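Local structure of intracellular protein transport protein USO1 (Saccharomyces cerevisiae S288c, 6LSU) at residues Leu85-Ile88 with Leu89-Ile93; Tyr165-Gln168 with Leu169-Val173; Leu408-Trp411 with Met412-Asn416; Phe705-Leu708 with Phe709-Ile713; Asn712-Arg715 with Ile716-Leu720. The protein tethers membranes for protein transport from the endoplasmic reticulum to the Golgi complex, and is represented here by its globular head region. All blocks are in the same frame, centred on the assembly; numbering follows the deposited sequence.

Contact 1: Leu85-Ile88 with Leu89-Ile93; sequences LETI and LILFI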
# COMPACT_ATOMS: atom_id res chain seq x y z
N LEU A 85 -38.44 6.16 17.12
CA LEU A 85 -37.08 6.12 16.50
C LEU A 85 -36.18 7.11 17.26
O LEU A 85 -35.04 6.71 17.61
CB LEU A 85 -37.15 6.41 14.99
CG LEU A 85 -37.90 5.37 14.15
CD1 LEU A 85 -37.96 5.78 12.70
CD2 LEU A 85 -37.25 4.03 14.18
N GLU A 86 -36.63 8.33 17.57
CA GLU A 86 -35.73 9.27 18.28
C GLU A 86 -35.39 8.63 19.62
O GLU A 86 -34.19 8.69 20.03
CB GLU A 86 -36.29 10.68 18.48
CG GLU A 86 -36.71 11.35 17.20
CD GLU A 86 -37.43 12.68 17.28
OE1 GLU A 86 -37.50 13.38 16.21
OE2 GLU A 86 -37.88 13.06 18.39
N THR A 87 -36.37 7.99 20.26
CA THR A 87 -36.22 7.50 21.65
C THR A 87 -35.22 6.35 21.63
O THR A 87 -34.22 6.39 22.43
CB THR A 87 -37.57 7.18 22.31
OG1 THR A 87 -38.31 8.42 22.38
CG2 THR A 87 -37.39 6.60 23.71
N ILE A 88 -35.35 5.43 20.69
CA ILE A 88 -34.40 4.29 20.62
C ILE A 88 -32.98 4.79 20.38
O ILE A 88 -32.02 4.26 21.02
CB ILE A 88 -34.80 3.27 19.55
CG1 ILE A 88 -36.22 2.77 19.80
CG2 ILE A 88 -33.78 2.12 19.54
CD1 ILE A 88 -36.68 1.78 18.75
N LEU A 89 -32.84 5.76 19.46
CA LEU A 89 -31.53 6.35 19.09
C LEU A 89 -30.93 7.03 20.31
O LEU A 89 -29.71 6.95 20.50
CB LEU A 89 -31.72 7.32 17.93
CG LEU A 89 -31.77 6.62 16.57
CD1 LEU A 89 -32.19 7.54 15.45
CD2 LEU A 89 -30.43 5.98 16.29
N ILE A 90 -31.76 7.68 21.12
CA ILE A 90 -31.20 8.33 22.34
C ILE A 90 -30.67 7.22 23.25
O ILE A 90 -29.53 7.32 23.78
CB ILE A 90 -32.23 9.20 23.04
CG1 ILE A 90 -32.63 10.37 22.12
CG2 ILE A 90 -31.68 9.62 24.39
CD1 ILE A 90 -33.57 11.36 22.77
N LEU A 91 -31.44 6.14 23.34
CA LEU A 91 -31.15 5.06 24.31
C LEU A 91 -29.86 4.35 23.93
O LEU A 91 -29.12 3.92 24.86
CB LEU A 91 -32.34 4.11 24.38
CG LEU A 91 -33.58 4.65 25.08
CD1 LEU A 91 -34.71 3.64 24.95
CD2 LEU A 91 -33.29 4.95 26.54
N PHE A 92 -29.53 4.32 22.64
CA PHE A 92 -28.43 3.47 22.12
C PHE A 92 -27.10 3.61 22.91
O PHE A 92 -26.43 2.57 23.09
CB PHE A 92 -28.17 3.66 20.63
CG PHE A 92 -27.55 2.40 20.07
CD1 PHE A 92 -28.35 1.30 19.81
CD2 PHE A 92 -26.18 2.27 19.90
CE1 PHE A 92 -27.80 0.11 19.35
CE2 PHE A 92 -25.64 1.09 19.40
CZ PHE A 92 -26.45 0.01 19.15
N ILE A 93 -26.74 4.80 23.37
CA ILE A 93 -25.45 5.06 24.08
C ILE A 93 -25.69 6.13 25.12
O ILE A 93 -26.49 7.03 24.80
CB ILE A 93 -24.33 5.45 23.09
CG1 ILE A 93 -23.98 4.26 22.19
CG2 ILE A 93 -23.11 5.98 23.82
CD1 ILE A 93 -23.02 4.57 21.09

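Contact 2: Tyr165-Gln168 with Leu169-Val173; sequences YTIQ and LLEAV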
# COMPACT_ATOMS: atom_id res chain seq x y z
N TYR A 165 -33.62 8.61 10.18
CA TYR A 165 -33.52 7.96 11.51
C TYR A 165 -33.42 6.44 11.33
O TYR A 165 -32.67 5.75 12.07
CB TYR A 165 -34.73 8.27 12.36
CG TYR A 165 -34.75 9.62 13.02
CD1 TYR A 165 -33.61 10.19 13.56
CD2 TYR A 165 -35.95 10.28 13.22
CE1 TYR A 165 -33.65 11.43 14.20
CE2 TYR A 165 -36.02 11.48 13.88
CZ TYR A 165 -34.86 12.08 14.36
OH TYR A 165 -34.94 13.28 15.02
N THR A 166 -34.06 5.91 10.31
CA THR A 166 -34.07 4.45 10.02
C THR A 166 -32.67 3.99 9.58
O THR A 166 -32.16 2.99 10.12
CB THR A 166 -35.19 4.15 9.03
OG1 THR A 166 -36.39 4.58 9.66
CG2 THR A 166 -35.27 2.70 8.66
N ILE A 167 -32.08 4.70 8.63
CA ILE A 167 -30.69 4.49 8.13
C ILE A 167 -29.76 4.51 9.34
O ILE A 167 -28.99 3.58 9.52
CB ILE A 167 -30.28 5.57 7.11
CG1 ILE A 167 -31.08 5.47 5.82
CG2 ILE A 167 -28.80 5.44 6.82
CD1 ILE A 167 -30.77 6.55 4.81
N GLN A 168 -29.85 5.56 10.15
CA GLN A 168 -28.97 5.76 11.32
C GLN A 168 -29.13 4.59 12.29
O GLN A 168 -28.06 4.09 12.77
CB GLN A 168 -29.24 7.10 11.98
CG GLN A 168 -28.78 8.25 11.11
CD GLN A 168 -29.16 9.62 11.63
OE1 GLN A 168 -30.25 9.87 12.13
NE2 GLN A 168 -28.25 10.56 11.45
N LEU A 169 -30.37 4.14 12.55
CA LEU A 169 -30.63 3.06 13.54
C LEU A 169 -29.99 1.77 13.04
O LEU A 169 -29.29 1.11 13.82
CB LEU A 169 -32.13 2.89 13.80
CG LEU A 169 -32.49 1.92 14.93
CD1 LEU A 169 -31.79 2.30 16.23
CD2 LEU A 169 -34.00 1.87 15.11
N LEU A 170 -30.16 1.47 11.76
CA LEU A 170 -29.52 0.31 11.08
C LEU A 170 -27.99 0.39 11.12
O LEU A 170 -27.36 -0.69 11.23
CB LEU A 170 -30.01 0.26 9.64
CG LEU A 170 -31.43 -0.29 9.54
CD1 LEU A 170 -31.89 -0.32 8.09
CD2 LEU A 170 -31.49 -1.69 10.17
N GLU A 171 -27.42 1.59 10.96
CA GLU A 171 -25.96 1.77 11.10
C GLU A 171 -25.57 1.40 12.53
O GLU A 171 -24.55 0.81 12.72
CB GLU A 171 -25.51 3.21 10.80
CG GLU A 171 -25.41 3.61 9.35
CD GLU A 171 -25.05 5.10 9.27
OE1 GLU A 171 -23.84 5.44 9.17
OE2 GLU A 171 -25.97 5.95 9.39
N ALA A 172 -26.34 1.81 13.52
CA ALA A 172 -26.06 1.54 14.95
C ALA A 172 -26.04 0.02 15.20
O ALA A 172 -25.08 -0.48 15.83
CB ALA A 172 -27.07 2.23 15.80
N VAL A 173 -27.01 -0.71 14.66
CA VAL A 173 -27.04 -2.18 14.90
C VAL A 173 -25.95 -2.85 14.05
O VAL A 173 -25.40 -3.85 14.52
CB VAL A 173 -28.45 -2.77 14.70
CG1 VAL A 173 -29.51 -1.87 15.33
CG2 VAL A 173 -28.77 -3.07 13.26

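Contact 3: Leu408-Trp411 with Met412-Asn416; sequences LINW and MLYAN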
# COMPACT_ATOMS: atom_id res chain seq x y z
N LEU A 408 12.74 6.84 -13.99
CA LEU A 408 12.72 5.91 -12.86
C LEU A 408 14.16 5.73 -12.36
O LEU A 408 14.40 5.86 -11.19
CB LEU A 408 12.10 4.58 -13.29
CG LEU A 408 10.59 4.64 -13.51
CD1 LEU A 408 10.07 3.29 -13.94
CD2 LEU A 408 9.84 5.06 -12.25
N ILE A 409 15.07 5.44 -13.27
CA ILE A 409 16.48 5.12 -12.96
C ILE A 409 17.11 6.36 -12.36
O ILE A 409 17.80 6.26 -11.36
CB ILE A 409 17.20 4.64 -14.21
CG1 ILE A 409 16.64 3.27 -14.62
CG2 ILE A 409 18.69 4.58 -13.93
CD1 ILE A 409 17.17 2.73 -15.94
N ASN A 410 16.76 7.51 -12.90
CA ASN A 410 17.31 8.76 -12.41
C ASN A 410 16.81 8.98 -10.98
O ASN A 410 17.60 9.37 -10.12
CB ASN A 410 16.92 9.87 -13.37
CG ASN A 410 17.38 11.17 -12.80
OD1 ASN A 410 16.64 11.80 -12.06
ND2 ASN A 410 18.63 11.45 -13.07
N TRP A 411 15.52 8.80 -10.75
CA TRP A 411 14.91 9.12 -9.44
C TRP A 411 15.45 8.14 -8.42
O TRP A 411 15.92 8.61 -7.35
CB TRP A 411 13.39 9.07 -9.49
CG TRP A 411 12.80 10.34 -9.98
CD1 TRP A 411 13.41 11.29 -10.72
CD2 TRP A 411 11.45 10.77 -9.81
NE1 TRP A 411 12.53 12.30 -11.02
CE2 TRP A 411 11.33 12.02 -10.44
CE3 TRP A 411 10.34 10.24 -9.15
CZ2 TRP A 411 10.14 12.71 -10.48
CZ3 TRP A 411 9.17 10.94 -9.16
CH2 TRP A 411 9.07 12.16 -9.82
N MET A 412 15.44 6.86 -8.81
CA MET A 412 15.96 5.77 -7.97
C MET A 412 17.37 6.13 -7.47
O MET A 412 17.63 5.92 -6.23
CB MET A 412 16.00 4.44 -8.74
CG MET A 412 16.18 3.31 -7.79
SD MET A 412 16.28 1.73 -8.60
CE MET A 412 17.46 2.14 -9.86
N LEU A 413 18.26 6.59 -8.37
CA LEU A 413 19.74 6.69 -8.12
C LEU A 413 20.08 8.04 -7.48
O LEU A 413 20.74 8.00 -6.43
CB LEU A 413 20.53 6.58 -9.43
CG LEU A 413 20.48 5.23 -10.12
CD1 LEU A 413 21.29 5.24 -11.39
CD2 LEU A 413 20.96 4.14 -9.20
N TYR A 414 19.65 9.15 -8.11
CA TYR A 414 20.16 10.51 -7.80
C TYR A 414 19.10 11.41 -7.15
O TYR A 414 19.38 12.65 -7.06
CB TYR A 414 20.68 11.21 -9.07
CG TYR A 414 21.68 10.40 -9.85
CD1 TYR A 414 23.00 10.26 -9.45
CD2 TYR A 414 21.27 9.75 -11.01
CE1 TYR A 414 23.89 9.46 -10.17
CE2 TYR A 414 22.15 8.96 -11.74
CZ TYR A 414 23.46 8.80 -11.31
OH TYR A 414 24.30 7.99 -12.02
N ALA A 415 17.93 10.90 -6.75
CA ALA A 415 16.84 11.78 -6.25
C ALA A 415 16.80 11.68 -4.74
O ALA A 415 15.67 11.51 -4.18
CB ALA A 415 15.51 11.44 -6.85
N ASN A 416 17.96 11.79 -4.09
CA ASN A 416 18.00 12.06 -2.62
C ASN A 416 17.77 13.56 -2.44
O ASN A 416 17.80 14.32 -3.45
CB ASN A 416 19.27 11.49 -1.99
CG ASN A 416 20.52 12.25 -2.37
OD1 ASN A 416 20.50 13.15 -3.20
ND2 ASN A 416 21.62 11.89 -1.74

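Contact 4: Phe705-Leu708 with Phe709-Ile713; sequences FIQL and FNENI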
# COMPACT_ATOMS: atom_id res chain seq x y z
N PHE A 705 20.21 -11.13 -1.85
CA PHE A 705 21.41 -11.60 -1.13
C PHE A 705 20.94 -12.43 0.07
O PHE A 705 21.44 -13.59 0.28
CB PHE A 705 22.32 -10.47 -0.67
CG PHE A 705 23.39 -10.98 0.24
CD1 PHE A 705 24.50 -11.62 -0.28
CD2 PHE A 705 23.24 -10.90 1.62
CE1 PHE A 705 25.48 -12.13 0.55
CE2 PHE A 705 24.21 -11.45 2.46
CZ PHE A 705 25.34 -12.05 1.92
N ILE A 706 20.00 -11.86 0.83
CA ILE A 706 19.35 -12.55 1.99
C ILE A 706 18.83 -13.92 1.55
O ILE A 706 18.95 -14.82 2.34
CB ILE A 706 18.20 -11.71 2.58
CG1 ILE A 706 18.68 -10.35 3.08
CG2 ILE A 706 17.51 -12.47 3.68
CD1 ILE A 706 17.58 -9.38 3.34
N GLN A 707 18.20 -14.05 0.37
CA GLN A 707 17.55 -15.32 -0.03
C GLN A 707 18.69 -16.29 -0.33
O GLN A 707 18.64 -17.49 0.07
CB GLN A 707 16.63 -15.15 -1.24
CG GLN A 707 15.18 -14.80 -0.93
CD GLN A 707 14.49 -14.28 -2.17
OE1 GLN A 707 14.31 -15.00 -3.15
NE2 GLN A 707 14.14 -13.01 -2.15
N LEU A 708 19.69 -15.79 -1.06
CA LEU A 708 20.86 -16.63 -1.45
C LEU A 708 21.58 -17.13 -0.18
O LEU A 708 21.80 -18.33 -0.06
CB LEU A 708 21.80 -15.80 -2.32
CG LEU A 708 23.09 -16.54 -2.67
CD1 LEU A 708 22.82 -17.56 -3.76
CD2 LEU A 708 24.18 -15.58 -3.09
N PHE A 709 21.88 -16.25 0.77
CA PHE A 709 22.60 -16.65 1.99
C PHE A 709 21.77 -17.72 2.71
O PHE A 709 22.27 -18.86 2.87
CB PHE A 709 22.90 -15.46 2.89
CG PHE A 709 23.66 -15.87 4.11
CD1 PHE A 709 24.98 -16.28 4.03
CD2 PHE A 709 23.02 -15.94 5.33
CE1 PHE A 709 25.67 -16.68 5.16
CE2 PHE A 709 23.71 -16.35 6.46
CZ PHE A 709 25.03 -16.72 6.37
N ASN A 710 20.54 -17.38 3.10
CA ASN A 710 19.65 -18.28 3.88
C ASN A 710 19.49 -19.63 3.15
O ASN A 710 19.48 -20.62 3.82
CB ASN A 710 18.32 -17.62 4.21
CG ASN A 710 18.48 -16.48 5.21
OD1 ASN A 710 19.46 -16.44 5.95
ND2 ASN A 710 17.53 -15.56 5.25
N GLU A 711 19.44 -19.67 1.83
CA GLU A 711 19.14 -20.91 1.08
C GLU A 711 20.40 -21.79 0.95
O GLU A 711 20.21 -23.00 0.65
CB GLU A 711 18.51 -20.57 -0.27
CG GLU A 711 17.04 -20.20 -0.16
CD GLU A 711 16.37 -19.71 -1.43
OE1 GLU A 711 16.89 -20.02 -2.54
OE2 GLU A 711 15.33 -19.01 -1.30
N ASN A 712 21.60 -21.22 1.14
CA ASN A 712 22.88 -22.00 1.08
C ASN A 712 23.77 -21.74 2.29
O ASN A 712 25.00 -21.85 2.15
CB ASN A 712 23.71 -21.68 -0.16
CG ASN A 712 22.86 -21.67 -1.40
OD1 ASN A 712 22.70 -22.72 -2.03
ND2 ASN A 712 22.32 -20.49 -1.71
N ILE A 713 23.20 -21.49 3.46
CA ILE A 713 24.05 -21.13 4.63
C ILE A 713 24.98 -22.30 4.97
O ILE A 713 26.14 -22.02 5.32
CB ILE A 713 23.23 -20.70 5.85
CG1 ILE A 713 24.16 -20.32 7.00
CG2 ILE A 713 22.25 -21.78 6.24
CD1 ILE A 713 23.50 -19.51 8.07

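Contact 5: Asn712-Arg715 with Ile716-Leu720; sequences NIYR and IRTAL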
# COMPACT_ATOMS: atom_id res chain seq x y z
N ASN A 712 21.60 -21.22 1.14
CA ASN A 712 22.88 -22.00 1.08
C ASN A 712 23.77 -21.74 2.29
O ASN A 712 25.00 -21.85 2.15
CB ASN A 712 23.71 -21.68 -0.16
CG ASN A 712 22.86 -21.67 -1.40
OD1 ASN A 712 22.70 -22.72 -2.03
ND2 ASN A 712 22.32 -20.49 -1.71
N ILE A 713 23.20 -21.49 3.46
CA ILE A 713 24.05 -21.13 4.63
C ILE A 713 24.98 -22.30 4.97
O ILE A 713 26.14 -22.02 5.32
CB ILE A 713 23.23 -20.70 5.85
CG1 ILE A 713 24.16 -20.32 7.00
CG2 ILE A 713 22.25 -21.78 6.24
CD1 ILE A 713 23.50 -19.51 8.07
N TYR A 714 24.52 -23.54 4.86
CA TYR A 714 25.36 -24.72 5.17
C TYR A 714 26.54 -24.75 4.20
O TYR A 714 27.69 -24.75 4.66
CB TYR A 714 24.57 -26.03 5.10
CG TYR A 714 25.41 -27.26 5.31
CD1 TYR A 714 25.81 -27.66 6.57
CD2 TYR A 714 25.79 -28.04 4.22
CE1 TYR A 714 26.56 -28.81 6.76
CE2 TYR A 714 26.55 -29.19 4.40
CZ TYR A 714 26.93 -29.57 5.67
OH TYR A 714 27.67 -30.70 5.80
N ARG A 715 26.25 -24.76 2.90
CA ARG A 715 27.27 -24.77 1.82
C ARG A 715 28.31 -23.66 2.05
O ARG A 715 29.46 -23.92 1.78
CB ARG A 715 26.64 -24.62 0.44
CG ARG A 715 27.57 -25.03 -0.68
CD ARG A 715 27.00 -24.77 -2.06
NE ARG A 715 27.90 -25.22 -3.12
CZ ARG A 715 27.54 -25.40 -4.38
NH1 ARG A 715 26.31 -25.14 -4.77
NH2 ARG A 715 28.42 -25.81 -5.28
N ILE A 716 27.91 -22.45 2.49
CA ILE A 716 28.86 -21.31 2.66
C ILE A 716 29.80 -21.75 3.79
O ILE A 716 31.01 -21.96 3.53
CB ILE A 716 28.17 -19.96 2.98
CG1 ILE A 716 27.11 -19.54 1.96
CG2 ILE A 716 29.22 -18.87 3.18
CD1 ILE A 716 27.47 -19.84 0.54
N ARG A 717 29.22 -21.92 4.98
CA ARG A 717 29.92 -22.23 6.26
C ARG A 717 30.94 -23.37 6.06
O ARG A 717 31.99 -23.29 6.72
CB ARG A 717 28.92 -22.66 7.33
CG ARG A 717 29.54 -22.84 8.71
CD ARG A 717 28.56 -23.29 9.78
NE ARG A 717 28.09 -24.66 9.58
CZ ARG A 717 26.81 -25.03 9.39
NH1 ARG A 717 25.83 -24.14 9.38
NH2 ARG A 717 26.53 -26.31 9.22
N THR A 718 30.64 -24.37 5.22
CA THR A 718 31.49 -25.59 5.05
C THR A 718 32.26 -25.56 3.73
O THR A 718 32.58 -26.64 3.19
CB THR A 718 30.67 -26.89 5.15
OG1 THR A 718 30.09 -27.27 3.89
CG2 THR A 718 29.56 -26.81 6.18
N ALA A 719 32.54 -24.37 3.19
CA ALA A 719 33.23 -24.25 1.89
C ALA A 719 34.67 -24.77 2.06
O ALA A 719 35.11 -25.56 1.20
CB ALA A 719 33.19 -22.83 1.39
N LEU A 720 35.37 -24.35 3.13
CA LEU A 720 36.80 -24.70 3.37
C LEU A 720 36.90 -26.12 3.92
O LEU A 720 37.86 -26.84 3.56
CB LEU A 720 37.41 -23.68 4.33
CG LEU A 720 37.54 -22.27 3.77
CD1 LEU A 720 38.67 -21.52 4.44
CD2 LEU A 720 37.76 -22.28 2.27

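Contact 1: Leu85-Ile88 with Leu89-Ile93
Leu85 O accepts the amide of Leu89 at 3.0 Å, and the same i to i+4 ladder runs on from Glu86 to Ile90 and from Thr87 to Leu91, while Phe92 N reaches Ile88 O only weakly. The one pair of side chains to meet across the contact is Thr87 with Leu91. They lie alongside each other and point the same way, Thr87 CG2 standing 4.2 Å from Leu91 CD1. Threonine suits this place because its two branches part company: CG2 lies anti to the backbone N and runs on toward Leu91, while OG1, beside that N, bonds back to Ala83 O within the helix. Leu91 CG packs over the carbonyl oxygen of Thr87 at 3.2 Å, and Ile90 CG1 does the same to Glu86 O. The Glu86 carboxylate finds its partners outside the two segments: salt bridges from OE1 to Lys82 and from OE2 to Lys49 probably offset its charge in a buried setting, and the hydroxyl of Tyr165 adds a hydrogen bond to OE1. Leucine and isoleucine fill the remaining places because apolar neighbours press in from several directions, with Ile88 and Leu89 on Leu169, Ile88 and Leu91 on Ile137, and Leu89 on Leu101. Such a buried helix, contacted by several others, is characteristic of an armadillo-type alpha solenoid, here within ARM repeat 1.

Contact 2: Tyr165-Gln168 with Leu169-Val173
Tyr165 O receives the amide of Leu169 at 2.8 Å, the first of four backbone hydrogen bonds that carry the helix unbroken through both segments. Leu170 N to Thr166 O is the straightest, with an N-H...O angle of 171°, and the bonds from Glu171 N to Ile167 O and from Ala172 N to Gln168 O complete the set.

The side-chain contacts centre on Glu171. Its chain is extended beyond CG, and the first torsion, which sets CG beside the backbone N (chi1 -79°), directs it along the preceding turn; this carries OE2 to 3.9 Å from Ile167 CG2 and 4.0 Å from Gln168 CG. Aliphatic carbons of two neighbours thus flank one carboxylate oxygen. The Gln168 amide and the Glu171 carboxylate have planes 21° apart, but the contact is made by Gln168 CG, not by the amide. Leu170 CG rests against Thr166 O at 3.4 Å, an apolar cover for a carbonyl already engaged in the ladder.

The polar ends look elsewhere. Glu171 OE1 bonds to Ser110 OG, while OE2 lies close to Glu209, a like-charged pairing that might raise the proton affinity of either acid. Thr166 OG1 turns back to Ile162 O, which lets a hydroxyl sit in a buried place.

The apolar residues fit the helices around them: Leu169 meets Leu151 of helix 145-154, and Ile167 meets Ile206 of helix 204-218. Helix-on-helix layering of this kind is typical of the armadillo solenoid, in which this helix belongs to ARM repeat 2.

Contact 3: Leu408-Trp411 with Met412-Asn416
Leu408 O takes the amide of Met412 at 2.8 Å and 167°, Ile409 O that of Leu413, and Asn410 O that of Tyr414; the final bond, Ala415 N to Trp411 O, is weak, and Ala415 is the first residue to leave helical geometry. Among the side chains, Ile409 and Leu413 run side by side in the same direction. Ile409 CG2, anti to the backbone N (chi1 -68° for its CG1 branch), touches Leu413 CD1 at 3.7 Å, an apolar i to i+4 pair of branched groups. Next along the helix, Asn410 crosses Tyr414 at about a right angle, its ND2 lying 3.8 Å from Tyr414 CD2 with amide and ring planes 41° apart. That nitrogen, oblique to the ring, is hydrogen-bonded to Lys496 O. Trp411 CB approaches Ala415 CB at 4.1 Å, and a small methyl suits the turn where the chain leaves the helix. Beyond the contact, the Trp411 indole meets Phe346 edge-to-face, Met412 packs on Phe519, and Leu413 reaches Leu499 and Val502. A helix end packed in this way against neighbouring helices and a loop is typical of an alpha solenoid, here in ARM repeat 7 of the head region.

Contact 4: Phe705-Leu708 with Phe709-Ile713
Phe705 lays one face of its ring under Phe709 CB, with CE2 at 4.2 Å, and the backbone between them is drawn together by the bond from Phe709 N to Phe705 O at 2.7 Å and 170°. This is the packed side. Phe709 CG is anti to the backbone N (chi1 -179°), which swings its ring away from the first turn and into a cluster where it meets Phe670 and Phe676 edge-to-face. Phe705 is likewise buried, against Thr584, Ile587 and Met630; large flat side chains suit a face enclosed by helices 577-590, 622-637 and 660-673. Helix 703-711 thus packs on helices at and beyond the end of the ARM repeats, consistent with an extension of the helical stack of the head region. Elsewhere round the helix the packing is looser. Ile706 and Asn710 lie alongside, CG2 to ND2 at 3.5 Å; on the solvent side Glu711, exposed, brings OE2 only to 4.1 Å from Gln707 CB, and Gln707 NE2 turns back to Thr703 OG1. Asn712 is the first residue to leave helical geometry. Its ND2 gives Leu708 O a hydrogen bond of 2.8 Å, the donor tilted 20° from the carbonyl plane, while the backbone N of Asn712 reaches the same oxygen weakly. Leu708 CD1 covers that amide nitrogen at 3.6 Å. A leucine at Asn712 would probably leave the Leu708 carbonyl without its side-chain donor, dependent on weak backbone bonds, and the end of the helix less firmly fixed.

Contact 5: Asn712-Arg715 with Ile716-Leu720
A short helix, 713-717, forms a late element of the head region's helical stack, and its first turn is tied where Asn712 O accepts Ile716 N at 3.0 Å. Asn712 holds the N-cap position, but its side chain makes no capping bond, ND2 going back to Leu708 O. Arg717 N to Ile713 O and Thr718 N to Tyr714 O continue the ladder, and Thr718 is where the chain leaves helical geometry. On one flank two side chains gather round the Tyr714 ring. Thr718 CG2 sits over one face, 3.8 Å from the ring centroid and 17° off the normal, a CH-pi contact. Threonine suits the site because CG2, beside the backbone N and anti to the carbonyl carbon, reaches the ring face, while OG1 sits between the backbone N and that carbon (chi1 86°). At the ring's edge, near its plane, Arg717 brings NH2 toward CD1 and CE1 of Tyr714. The arginine chain bends at chi3 to do so, and its guanidinium stands steeply to the ring, the planes 76° apart, while one guanidinium face lies against Tyr714 CA. Ile716 is buried on another flank, its CD1 4.2 Å from Asn712 CB. Replacing Ile716 by an alanine would probably open a gap beside Asn712 and strip Met630 and Val634 of an apolar partner. Arg715 extends toward Glu637, a long and weak ion pair. The segment touches both helix 622-637, through Ile716 and, beyond the helix, Ala719, and helix 660-673, where Ile713 meets Lys671, Arg717 meets Ile667 and Tyr663 OH bonds to Ile716 O.

How the contacts relate
From the N terminus, each contact is local, made of successive i to i+4 links along one helix or its end, and none encloses a long loop. Contacts 1 and 2, in ARM repeats 1 and 2, follow in series with centres about 10 Å apart and touch directly: Leu89 CD1 lies 3.6 Å from Tyr165 CD1, tying helix 78-91 to helix 160-174. Contact 3 lies across the chain's centre, about 51 Å from contact 2 between centres, in ARM repeat 7. Contacts 4 and 5 overlap at Asn712 and Ile713, and helices 703-711 and 713-717 follow each other with a break at Asn712. No contact nests inside another; contacts 1 and 2 lie on one side of the chain's centre, contacts 3 to 5 on the other.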